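Local coordinates for protein glutathione peroxidase (Trypanosoma cruzi, PDB 3E0U) that probably acts as a thiol-dependent peroxidase of the glutathione peroxidase family, built on a thioredoxin fold, that reduces hydroperoxides, at residues A[8-13]-A[93-98]; A[29-34]-A[59-64]. All coordinates share one frame; numbering follows the deposited sequence.

Contact 1: residues A[8-13]-A[93-98]; sequences FQVNAA and PIMAKI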
ATOM      1  N   PHE A   8       7.723   4.607 -11.154  1.00 43.05           N
ATOM      2  CA  PHE A   8       8.705   4.275 -10.086  1.00 43.09           C
ATOM      3  C   PHE A   8       9.089   2.826 -10.124  1.00 45.54           C
ATOM      4  O   PHE A   8       8.324   1.962 -10.619  1.00 43.89           O
ATOM      5  CB  PHE A   8       8.192   4.624  -8.693  1.00 41.64           C
ATOM      6  CG  PHE A   8       7.755   6.019  -8.592  1.00 41.62           C
ATOM      7  CD1 PHE A   8       6.529   6.389  -9.075  1.00 42.80           C
ATOM      8  CD2 PHE A   8       8.641   7.002  -8.251  1.00 41.94           C
ATOM      9  CE1 PHE A   8       6.142   7.704  -9.098  1.00 41.53           C
ATOM     10  CE2 PHE A   8       8.231   8.307  -8.196  1.00 35.49           C
ATOM     11  CZ  PHE A   8       7.025   8.662  -8.696  1.00 40.46           C
ATOM     12  N   GLN A   9      10.309   2.577  -9.657  1.00 46.34           N
ATOM     13  CA  GLN A   9      10.830   1.242  -9.643  1.00 50.39           C
ATOM     14  C   GLN A   9      11.077   0.857  -8.188  1.00 47.95           C
ATOM     15  O   GLN A   9      11.570   1.647  -7.405  1.00 49.12           O
ATOM     16  CB  GLN A   9      12.130   1.232 -10.444  1.00 54.83           C
ATOM     17  CG  GLN A   9      12.173   0.274 -11.563  1.00 61.52           C
ATOM     18  CD  GLN A   9      12.146  -1.094 -11.074  1.00 65.20           C
ATOM     19  OE1 GLN A   9      12.712  -1.373 -10.021  1.00 70.47           O
ATOM     20  NE2 GLN A   9      11.430  -1.967 -11.768  1.00 66.52           N
ATOM     21  N   VAL A  10      10.961  -0.418  -7.904  1.00 48.95           N
ATOM     22  CA  VAL A  10      11.028  -0.923  -6.544  1.00 46.24           C
ATOM     23  C   VAL A  10      11.529  -2.353  -6.515  1.00 45.70           C
ATOM     24  O   VAL A  10      11.417  -3.074  -7.499  1.00 47.58           O
ATOM     25  CB  VAL A  10       9.574  -0.771  -5.984  1.00 46.55           C
ATOM     26  CG1 VAL A  10       9.023  -2.002  -5.351  1.00 45.99           C
ATOM     27  CG2 VAL A  10       9.415   0.480  -5.258  1.00 41.69           C
ATOM     28  N   ASN A  11      12.356  -2.679  -5.526  1.00 48.50           N
ATOM     29  CA  ASN A  11      12.665  -4.072  -5.286  1.00 48.32           C
ATOM     30  C   ASN A  11      11.584  -4.773  -4.444  1.00 48.03           C
ATOM     31  O   ASN A  11      10.787  -4.096  -3.708  1.00 50.08           O
ATOM     32  CB  ASN A  11      14.056  -4.239  -4.678  1.00 51.07           C
ATOM     33  CG  ASN A  11      15.134  -3.730  -5.610  1.00 51.01           C
ATOM     34  OD1 ASN A  11      15.087  -4.041  -6.792  1.00 50.98           O
ATOM     35  ND2 ASN A  11      15.946  -2.786  -5.142  1.00 46.82           N
ATOM     36  N   ALA A  12      11.449  -6.065  -4.744  1.00 42.76           N
ATOM     37  CA  ALA A  12      10.584  -7.011  -4.090  1.00 44.82           C
ATOM     38  C   ALA A  12      11.335  -7.579  -2.885  1.00 47.90           C
ATOM     39  O   ALA A  12      12.471  -7.208  -2.641  1.00 49.46           O
ATOM     40  CB  ALA A  12      10.257  -8.171  -5.056  1.00 41.52           C
ATOM     41  N   ALA A  13      10.704  -8.485  -2.149  1.00 48.16           N
ATOM     42  CA  ALA A  13      11.334  -9.057  -0.980  1.00 51.13           C
ATOM     43  C   ALA A  13      12.631  -9.790  -1.334  1.00 52.11           C
ATOM     44  O   ALA A  13      13.638  -9.542  -0.675  1.00 52.16           O
ATOM     45  CB  ALA A  13      10.377  -9.980  -0.203  1.00 48.11           C
ATOM     46  N   PRO A  93       1.972  -9.857  -2.021  1.00 42.81           N
ATOM     47  CA  PRO A  93       3.362  -9.407  -2.314  1.00 45.14           C
ATOM     48  C   PRO A  93       4.014  -8.470  -1.265  1.00 44.47           C
ATOM     49  O   PRO A  93       3.425  -7.472  -0.902  1.00 42.10           O
ATOM     50  CB  PRO A  93       3.203  -8.654  -3.634  1.00 44.45           C
ATOM     51  CG  PRO A  93       1.994  -9.418  -4.306  1.00 47.12           C
ATOM     52  CD  PRO A  93       1.050  -9.628  -3.159  1.00 44.41           C
ATOM     53  N   ILE A  94       5.075  -8.934  -0.605  1.00 44.94           N
ATOM     54  CA  ILE A  94       5.803  -8.094   0.342  1.00 45.07           C
ATOM     55  C   ILE A  94       6.968  -7.567  -0.498  1.00 45.31           C
ATOM     56  O   ILE A  94       7.553  -8.302  -1.296  1.00 48.23           O
ATOM     57  CB  ILE A  94       6.441  -8.875   1.592  1.00 44.56           C
ATOM     58  CG1 ILE A  94       5.593 -10.038   2.191  1.00 45.21           C
ATOM     59  CG2 ILE A  94       7.047  -7.926   2.632  1.00 42.69           C
ATOM     60  CD1 ILE A  94       4.161  -9.842   2.275  1.00 45.71           C
ATOM     61  N   MET A  95       7.304  -6.299  -0.326  1.00 46.94           N
ATOM     62  CA  MET A  95       8.400  -5.665  -1.040  1.00 43.42           C
ATOM     63  C   MET A  95       9.636  -5.536  -0.146  1.00 43.46           C
ATOM     64  O   MET A  95       9.534  -5.777   1.023  1.00 43.63           O
ATOM     65  CB  MET A  95       7.949  -4.272  -1.455  1.00 41.12           C
ATOM     66  CG  MET A  95       6.680  -4.231  -2.386  1.00 46.96           C
ATOM     67  SD  MET A  95       6.914  -4.899  -4.078  1.00 46.73           S
ATOM     68  CE  MET A  95       6.236  -6.555  -3.992  1.00 43.61           C
ATOM     69  N   ALA A  96      10.745  -4.995  -0.671  1.00 43.41           N
ATOM     70  CA  ALA A  96      11.950  -4.765   0.090  1.00 42.88           C
ATOM     71  C   ALA A  96      11.687  -3.552   0.978  1.00 45.61           C
ATOM     72  O   ALA A  96      10.873  -2.649   0.618  1.00 46.34           O
ATOM     73  CB  ALA A  96      13.188  -4.542  -0.864  1.00 38.68           C
ATOM     74  N   LYS A  97      12.251  -3.608   2.191  1.00 47.88           N
ATOM     75  CA  LYS A  97      12.111  -2.563   3.179  1.00 48.11           C
ATOM     76  C   LYS A  97      12.590  -1.245   2.589  1.00 49.41           C
ATOM     77  O   LYS A  97      13.556  -1.221   1.832  1.00 51.47           O
ATOM     78  CB  LYS A  97      12.870  -2.924   4.468  1.00 50.77           C
ATOM     79  CG  LYS A  97      12.790  -1.818   5.574  1.00 52.63           C
ATOM     80  CD  LYS A  97      13.064  -2.318   6.957  1.00 53.00           C
ATOM     81  CE  LYS A  97      14.461  -2.928   7.053  1.00 59.97           C
ATOM     82  NZ  LYS A  97      14.506  -4.414   6.774  1.00 62.59           N
ATOM     83  N   ILE A  98      11.844  -0.170   2.855  1.00 48.03           N
ATOM     84  CA  ILE A  98      12.137   1.158   2.352  1.00 46.52           C
ATOM     85  C   ILE A  98      11.888   2.132   3.500  1.00 46.63           C
ATOM     86  O   ILE A  98      11.428   1.738   4.549  1.00 46.51           O
ATOM     87  CB  ILE A  98      11.191   1.568   1.139  1.00 48.79           C
ATOM     88  CG1 ILE A  98       9.684   1.556   1.551  1.00 46.02           C
ATOM     89  CG2 ILE A  98      11.485   0.689  -0.100  1.00 48.57           C
ATOM     90  CD1 ILE A  98       8.759   2.403   0.676  1.00 44.22           C
TER
HETATM   91  O   HOH W   1       8.141 -10.090  -3.091  1.00 38.61           O
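Met95 meets Val10, Asn11 and Ala12 where two irregular chain segments, 8-13 and 93-98, are joined by a single beta bridge between Ala12 and Met95. The Met95 side chain can be followed outward. Its CB lies 3.6 Å from Asn11 O. CG is anti to the carbonyl carbon (chi1 -59°), and the chain bends again at chi2 and chi3. These turns bring SD to 3.8 Å from Val10 CG1, with the two side chains crossing at about a right angle. The terminal CE only brushes Ala12 CB, at 4.5 Å. On the backbone, Ala96 N donates to Asn11 O at 3.2 Å. The bond is almost straight at the hydrogen (177°), but the donor sits above the carbonyl plane. Ala13 N gives a weak bond to Ile94 O at 3.3 Å. A water accepts from Ala13 N and donates to Ile94 O at 2.6 Å, so it bridges the same pair. Ala96 CB packs 3.3 Å from Ala12 O. Tyr18 also touches the Met95 side chain, and Phe64 of strand 60-65 touches Val10. The chemistry implies a join carried mainly by backbone polar atoms, one weak bond being supplemented by water, with small apolar contacts beside it.

Contact 2: residues A[29-34]-A[59-64]; sequences LIYNVA and FTVLAF
The beta-alpha-beta unit of the thioredoxin fold brings strands 28-33 and 60-65 side by side and parallel, with helix 43-54 between them in the chain. Leu29 pairs with Val61, Ile30 with Leu62, Tyr31 with Ala63 and Asn32 with Phe64. Five backbone hydrogen bonds join the strands. Leu29 N donates to Thr60 O, and Leu62 N returns a bond to Leu29 O. Tyr31 N reaches Leu62 O at 2.7 Å and Phe64 N reaches Tyr31 O at 2.6 Å, both nearly along the C=O axis. Val33 N closes the series on Phe64 O at 3.2 Å, from above the carbonyl plane. Leu29 O, Tyr31 O, Leu62 O and Phe64 O each also receive a CA-H contact.

Leu29, Tyr31, Val61 and Ala63 lie on one face of the sheet. Tyr31 CD2 packs 3.6 Å from Val61 CG2, while Tyr31 also touches Ala47 and Val61 touches Tyr51, both of helix 43-54. At one end, the Phe59 ring reaches Leu29, with CZ 4.0 Å from Leu29 CB. Val33 CG2 meets Ala63 CB at the same distance near the other end. Ile30, Asn32, Leu62 and Phe64 form the other face, where helix 107-115 covers Ile30 and Phe64. Asn32 ND2 is held by Trp127 O. Ile30 CG2, anti to the backbone N, comes to the edge of the Phe64 ring, 3.4 Å from Phe64 CD1.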
ATOM      1  N   LEU A  29      -3.975  -1.708  -3.753  1.00 43.32           N
ATOM      2  CA  LEU A  29      -3.774  -1.011  -2.465  1.00 42.87           C
ATOM      3  C   LEU A  29      -2.338  -1.212  -2.090  1.00 43.77           C
ATOM      4  O   LEU A  29      -1.866  -2.361  -2.021  1.00 41.60           O
ATOM      5  CB  LEU A  29      -4.575  -1.644  -1.318  1.00 41.66           C
ATOM      6  CG  LEU A  29      -5.824  -0.989  -0.755  1.00 43.04           C
ATOM      7  CD1 LEU A  29      -6.368  -1.908   0.300  1.00 42.82           C
ATOM      8  CD2 LEU A  29      -5.537   0.329  -0.175  1.00 40.72           C
ATOM      9  N   ILE A  30      -1.738  -0.153  -1.592  1.00 43.35           N
ATOM     10  CA  ILE A  30      -0.365  -0.206  -1.157  1.00 45.21           C
ATOM     11  C   ILE A  30      -0.252   0.197   0.303  1.00 43.43           C
ATOM     12  O   ILE A  30      -0.536   1.359   0.673  1.00 41.40           O
ATOM     13  CB  ILE A  30       0.505   0.764  -2.000  1.00 46.84           C
ATOM     14  CG1 ILE A  30       0.339   0.443  -3.510  1.00 45.12           C
ATOM     15  CG2 ILE A  30       1.936   0.712  -1.478  1.00 49.28           C
ATOM     16  CD1 ILE A  30       1.304   1.244  -4.492  1.00 43.08           C
ATOM     17  N   TYR A  31       0.278  -0.728   1.103  1.00 43.70           N
ATOM     18  CA  TYR A  31       0.460  -0.530   2.545  1.00 41.34           C
ATOM     19  C   TYR A  31       1.922  -0.486   2.968  1.00 44.17           C
ATOM     20  O   TYR A  31       2.757  -1.203   2.397  1.00 43.13           O
ATOM     21  CB  TYR A  31      -0.170  -1.680   3.342  1.00 39.72           C
ATOM     22  CG  TYR A  31      -1.690  -1.823   3.379  1.00 39.32           C
ATOM     23  CD1 TYR A  31      -2.410  -1.358   4.449  1.00 37.83           C
ATOM     24  CD2 TYR A  31      -2.363  -2.590   2.426  1.00 39.38           C
ATOM     25  CE1 TYR A  31      -3.745  -1.661   4.585  1.00 38.17           C
ATOM     26  CE2 TYR A  31      -3.713  -2.875   2.547  1.00 38.88           C
ATOM     27  CZ  TYR A  31      -4.402  -2.404   3.621  1.00 38.06           C
ATOM     28  OH  TYR A  31      -5.765  -2.564   3.701  1.00 35.00           O
ATOM     29  N   ASN A  32       2.186   0.337   4.005  1.00 45.05           N
ATOM     30  CA  ASN A  32       3.422   0.313   4.792  1.00 42.48           C
ATOM     31  C   ASN A  32       3.163  -0.492   6.051  1.00 41.49           C
ATOM     32  O   ASN A  32       2.150  -0.322   6.735  1.00 42.07           O
ATOM     33  CB  ASN A  32       3.989   1.707   5.140  1.00 42.57           C
ATOM     34  CG  ASN A  32       3.082   2.527   6.030  1.00 41.21           C
ATOM     35  OD1 ASN A  32       2.060   3.002   5.563  1.00 40.81           O
ATOM     36  ND2 ASN A  32       3.535   2.827   7.277  1.00 39.40           N
ATOM     37  N   VAL A  33       4.080  -1.395   6.353  1.00 42.72           N
ATOM     38  CA  VAL A  33       3.851  -2.339   7.408  1.00 44.15           C
ATOM     39  C   VAL A  33       5.182  -2.393   8.076  1.00 48.96           C
ATOM     40  O   VAL A  33       6.179  -1.972   7.483  1.00 52.09           O
ATOM     41  CB  VAL A  33       3.488  -3.756   6.818  1.00 42.31           C
ATOM     42  CG1 VAL A  33       2.224  -3.666   5.983  1.00 40.18           C
ATOM     43  CG2 VAL A  33       4.608  -4.277   5.942  1.00 42.72           C
ATOM     44  N   ALA A  34       5.173  -2.700   9.363  1.00 51.21           N
ATOM     45  CA  ALA A  34       6.390  -2.886  10.098  1.00 52.73           C
ATOM     46  C   ALA A  34       7.069  -4.160   9.617  1.00 55.25           C
ATOM     47  O   ALA A  34       6.424  -5.183   9.376  1.00 56.29           O
ATOM     48  CB  ALA A  34       6.090  -2.964  11.565  1.00 53.61           C
ATOM     49  N   PHE A  59      -7.271  -7.199  -8.753  1.00 46.67           N
ATOM     50  CA  PHE A  59      -6.791  -6.454  -7.581  1.00 43.93           C
ATOM     51  C   PHE A  59      -5.629  -7.105  -6.803  1.00 43.39           C
ATOM     52  O   PHE A  59      -5.431  -8.309  -6.859  1.00 39.56           O
ATOM     53  CB  PHE A  59      -7.978  -6.181  -6.669  1.00 40.57           C
ATOM     54  CG  PHE A  59      -7.627  -5.482  -5.394  1.00 38.58           C
ATOM     55  CD1 PHE A  59      -7.524  -4.079  -5.360  1.00 37.59           C
ATOM     56  CD2 PHE A  59      -7.606  -6.204  -4.197  1.00 36.15           C
ATOM     57  CE1 PHE A  59      -7.333  -3.409  -4.149  1.00 37.74           C
ATOM     58  CE2 PHE A  59      -7.407  -5.574  -2.990  1.00 36.31           C
ATOM     59  CZ  PHE A  59      -7.217  -4.189  -2.954  1.00 39.12           C
ATOM     60  N   THR A  60      -4.735  -6.284  -6.251  1.00 44.86           N
ATOM     61  CA  THR A  60      -3.686  -6.830  -5.396  1.00 45.23           C
ATOM     62  C   THR A  60      -3.422  -5.869  -4.274  1.00 45.67           C
ATOM     63  O   THR A  60      -3.897  -4.715  -4.291  1.00 47.14           O
ATOM     64  CB  THR A  60      -2.346  -7.109  -6.141  1.00 47.37           C
ATOM     65  OG1 THR A  60      -1.582  -8.092  -5.421  1.00 46.60           O
ATOM     66  CG2 THR A  60      -1.490  -5.809  -6.361  1.00 42.21           C
ATOM     67  N   VAL A  61      -2.785  -6.385  -3.230  1.00 44.22           N
ATOM     68  CA  VAL A  61      -2.241  -5.535  -2.215  1.00 40.55           C
ATOM     69  C   VAL A  61      -0.749  -5.682  -2.134  1.00 40.24           C
ATOM     70  O   VAL A  61      -0.206  -6.767  -2.292  1.00 40.29           O
ATOM     71  CB  VAL A  61      -2.978  -5.573  -0.823  1.00 43.66           C
ATOM     72  CG1 VAL A  61      -4.110  -6.550  -0.768  1.00 44.36           C
ATOM     73  CG2 VAL A  61      -2.003  -5.593   0.394  1.00 38.16           C
ATOM     74  N   LEU A  62      -0.088  -4.541  -2.039  1.00 41.70           N
ATOM     75  CA  LEU A  62       1.354  -4.476  -1.971  1.00 43.47           C
ATOM     76  C   LEU A  62       1.765  -3.957  -0.591  1.00 44.78           C
ATOM     77  O   LEU A  62       1.216  -2.978  -0.158  1.00 40.29           O
ATOM     78  CB  LEU A  62       1.844  -3.497  -3.049  1.00 43.92           C
ATOM     79  CG  LEU A  62       2.339  -3.968  -4.436  1.00 44.21           C
ATOM     80  CD1 LEU A  62       1.787  -5.273  -4.922  1.00 40.15           C
ATOM     81  CD2 LEU A  62       2.389  -2.935  -5.517  1.00 42.73           C
ATOM     82  N   ALA A  63       2.660  -4.671   0.117  1.00 44.98           N
ATOM     83  CA  ALA A  63       3.144  -4.272   1.451  1.00 41.47           C
ATOM     84  C   ALA A  63       4.573  -3.848   1.356  1.00 43.40           C
ATOM     85  O   ALA A  63       5.424  -4.614   0.864  1.00 42.24           O
ATOM     86  CB  ALA A  63       3.042  -5.417   2.444  1.00 39.78           C
ATOM     87  N   PHE A  64       4.841  -2.618   1.811  1.00 44.45           N
ATOM     88  CA  PHE A  64       6.200  -2.083   1.857  1.00 43.73           C
ATOM     89  C   PHE A  64       6.643  -2.082   3.311  1.00 45.64           C
ATOM     90  O   PHE A  64       6.280  -1.146   4.050  1.00 47.02           O
ATOM     91  CB  PHE A  64       6.273  -0.641   1.316  1.00 44.13           C
ATOM     92  CG  PHE A  64       6.271  -0.537  -0.193  1.00 43.49           C
ATOM     93  CD1 PHE A  64       5.077  -0.500  -0.893  1.00 43.04           C
ATOM     94  CD2 PHE A  64       7.479  -0.539  -0.915  1.00 44.39           C
ATOM     95  CE1 PHE A  64       5.049  -0.496  -2.309  1.00 41.86           C
ATOM     96  CE2 PHE A  64       7.474  -0.429  -2.350  1.00 47.56           C
ATOM     97  CZ  PHE A  64       6.245  -0.453  -3.044  1.00 45.14           C
TER

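How the contacts relate
Strand 60-65 connects the two contacts, whose centres are 10 Å apart. Segment 93-98 of contact 1 runs along the side of this strand that is not paired with strand 28-33. Met95 N lies 2.8 Å from Ala63 O, and Pro93 O lies 3.1 Å from Ala63 N. Both are probable hydrogen bonds, so Ala63 has backbone partners in segment 93-98. Ile98 CD1 also packs 3.6 Å from Phe64 CD2. Contact 2 is nested in the chain loop that contact 1 closes. The predicted active-site Cys37 follows segment 29-34, with its side chain about 11 Å from that of Val33. Contact 1 lies away from that site.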